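Local coordinates for GTPase-activating protein BEM3 (Saccharomyces cerevisiae S288C, PDB 6FSF) that stimulates GTP hydrolysis by Cdc42 and, less efficiently, Rho1, this piece being its tandem PX-PH module, part of a protein that binds phosphatidylinositol 3-phosphate, at residues F51-S56 with Q123-D128. Sequence-based numbering, arbitrary orientation.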
loop_
_atom_site.group_PDB
_atom_site.type_symbol
_atom_site.label_atom_id
_atom_site.label_comp_id
_atom_site.label_asym_id
_atom_site.label_seq_id
_atom_site.Cartn_x
_atom_site.Cartn_y
_atom_site.Cartn_z
ATOM N N PHE A 51 15.616 1.750 -2.292
ATOM C CA PHE A 51 14.772 2.635 -3.086
ATOM C C PHE A 51 13.331 2.149 -3.014
ATOM O O PHE A 51 13.044 1.058 -2.515
ATOM C CB PHE A 51 15.248 2.717 -4.543
ATOM C CG PHE A 51 15.254 1.396 -5.262
ATOM C CD1 PHE A 51 16.356 0.557 -5.194
ATOM C CD2 PHE A 51 14.166 0.998 -6.022
ATOM C CE1 PHE A 51 16.367 -0.658 -5.861
ATOM C CE2 PHE A 51 14.170 -0.215 -6.690
ATOM C CZ PHE A 51 15.273 -1.044 -6.608
ATOM N N LYS A 52 12.425 2.987 -3.515
ATOM C CA LYS A 52 11.021 2.636 -3.679
ATOM C C LYS A 52 10.602 2.895 -5.119
ATOM O O LYS A 52 11.228 3.677 -5.841
ATOM C CB LYS A 52 10.109 3.436 -2.739
ATOM C CG LYS A 52 10.521 3.438 -1.284
ATOM C CD LYS A 52 9.484 4.172 -0.450
ATOM C CE LYS A 52 10.045 4.611 0.886
ATOM N NZ LYS A 52 11.184 5.556 0.696
ATOM N N PHE A 53 9.524 2.236 -5.532
ATOM C CA PHE A 53 8.936 2.492 -6.836
ATOM C C PHE A 53 7.432 2.288 -6.741
ATOM O O PHE A 53 6.918 1.732 -5.768
ATOM C CB PHE A 53 9.556 1.608 -7.927
ATOM C CG PHE A 53 9.352 0.135 -7.714
ATOM C CD1 PHE A 53 8.308 -0.528 -8.332
ATOM C CD2 PHE A 53 10.217 -0.590 -6.909
ATOM C CE1 PHE A 53 8.118 -1.888 -8.145
ATOM C CE2 PHE A 53 10.033 -1.950 -6.715
ATOM C CZ PHE A 53 8.982 -2.598 -7.338
ATOM N N SER A 54 6.727 2.755 -7.768
ATOM C CA SER A 54 5.273 2.756 -7.780
ATOM C C SER A 54 4.783 2.153 -9.085
ATOM O O SER A 54 5.297 2.485 -10.157
ATOM C CB SER A 54 4.728 4.177 -7.612
ATOM O OG SER A 54 3.312 4.181 -7.628
ATOM N N LYS A 55 3.796 1.267 -8.995
ATOM C CA LYS A 55 3.223 0.624 -10.168
ATOM C C LYS A 55 1.714 0.553 -10.012
ATOM O O LYS A 55 1.210 0.249 -8.928
ATOM C CB LYS A 55 3.779 -0.792 -10.369
ATOM C CG LYS A 55 5.287 -0.870 -10.520
ATOM C CD LYS A 55 5.743 -0.329 -11.863
ATOM C CE LYS A 55 7.244 -0.475 -12.018
ATOM N NZ LYS A 55 7.716 -0.038 -13.360
ATOM N N SER A 56 1.000 0.836 -11.097
ATOM C CA SER A 56 -0.427 0.566 -11.125
ATOM C C SER A 56 -0.666 -0.940 -11.149
ATOM O O SER A 56 0.222 -1.731 -11.483
ATOM C CB SER A 56 -1.081 1.222 -12.343
ATOM O OG SER A 56 -0.746 0.533 -13.536
ATOM N N GLN A 123 14.299 -4.428 -15.202
ATOM C CA GLN A 123 13.796 -3.174 -15.754
ATOM C C GLN A 123 12.528 -2.731 -15.039
ATOM O O GLN A 123 12.279 -1.530 -14.882
ATOM C CB GLN A 123 13.529 -3.327 -17.249
ATOM C CG GLN A 123 14.761 -3.608 -18.088
ATOM C CD GLN A 123 14.414 -3.935 -19.528
ATOM O OE1 GLN A 123 13.262 -4.233 -19.852
ATOM N NE2 GLN A 123 15.412 -3.880 -20.400
ATOM N N PHE A 124 11.713 -3.690 -14.600
ATOM C CA PHE A 124 10.472 -3.364 -13.904
ATOM C C PHE A 124 10.745 -2.547 -12.644
ATOM O O PHE A 124 10.170 -1.469 -12.455
ATOM C CB PHE A 124 9.722 -4.655 -13.571
ATOM C CG PHE A 124 8.360 -4.447 -12.977
ATOM C CD1 PHE A 124 7.279 -4.124 -13.784
ATOM C CD2 PHE A 124 8.153 -4.599 -11.617
ATOM C CE1 PHE A 124 6.022 -3.941 -13.242
ATOM C CE2 PHE A 124 6.896 -4.417 -11.068
ATOM C CZ PHE A 124 5.830 -4.089 -11.882
ATOM N N ILE A 125 11.642 -3.034 -11.780
ATOM C CA ILE A 125 11.924 -2.351 -10.518
ATOM C C ILE A 125 12.879 -1.177 -10.667
ATOM O O ILE A 125 13.113 -0.455 -9.688
ATOM C CB ILE A 125 12.501 -3.325 -9.473
ATOM C CG1 ILE A 125 13.908 -3.777 -9.873
ATOM C CG2 ILE A 125 11.593 -4.531 -9.310
ATOM C CD1 ILE A 125 14.571 -4.687 -8.857
ATOM N N SER A 126 13.438 -0.963 -11.857
ATOM C CA SER A 126 14.332 0.158 -12.114
ATOM C C SER A 126 13.618 1.352 -12.737
ATOM O O SER A 126 14.281 2.303 -13.167
ATOM C CB SER A 126 15.487 -0.284 -13.019
ATOM O OG SER A 126 16.286 -1.265 -12.384
ATOM N N THR A 127 12.290 1.321 -12.802
ATOM C CA THR A 127 11.493 2.400 -13.369
ATOM C C THR A 127 10.445 2.839 -12.355
ATOM O O THR A 127 10.182 2.155 -11.361
ATOM C CB THR A 127 10.814 1.973 -14.679
ATOM O OG1 THR A 127 10.210 0.684 -14.510
ATOM C CG2 THR A 127 11.825 1.914 -15.813
ATOM N N ASP A 128 9.845 4.002 -12.626
ATOM C CA ASP A 128 8.842 4.606 -11.745
ATOM C C ASP A 128 9.377 4.762 -10.323
ATOM O O ASP A 128 8.663 4.548 -9.340
ATOM C CB ASP A 128 7.542 3.803 -11.752
ATOM C CG ASP A 128 6.943 3.678 -13.134
ATOM O OD1 ASP A 128 6.287 4.641 -13.590
ATOM O OD2 ASP A 128 7.123 2.615 -13.769
#
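Lys55 of strand 49-55 illustrates how one lysine can tie a strand to the chain leaving a helix, here helix 115-125, through Phe124, Thr127 and Asp128. Its ammonium makes a salt bridge to Asp128, NZ to OD2 2.7 Å, using the anti lone pair of that oxygen; NZ also donates to Thr127 OG1 at 2.8 Å and, weakly, to the carbonyl O of Phe124. A bend at chi2 (-72°) carries the chain over one face of the Phe124 ring, the two side chains running past each other in opposite directions, with CE over the ring centre, 3.8 Å from the centroid, and NZ above the same face in a cation-pi contact. A methionine here would probably leave the Asp128 carboxylate without this charged mate and Thr127 OG1 without its donor. In the backbone, Ser54 N donates to Asp128 O at 3.1 Å, where the chain turns into the short edge strand 129-130. The last helix of the PX domain is thereby joined to its antiparallel sheet, and Leu63 of helix 57-70 touches Phe124. Ile125 CA makes a CH-pi contact over one face of the Phe53 ring, 4.2 Å from its centroid, while Ile125 CG2 meets Phe53 CZ. The Phe53 and Phe124 side chains cross at about a right angle, Phe53 CE1 lying 4.1 Å from Phe124 CE2.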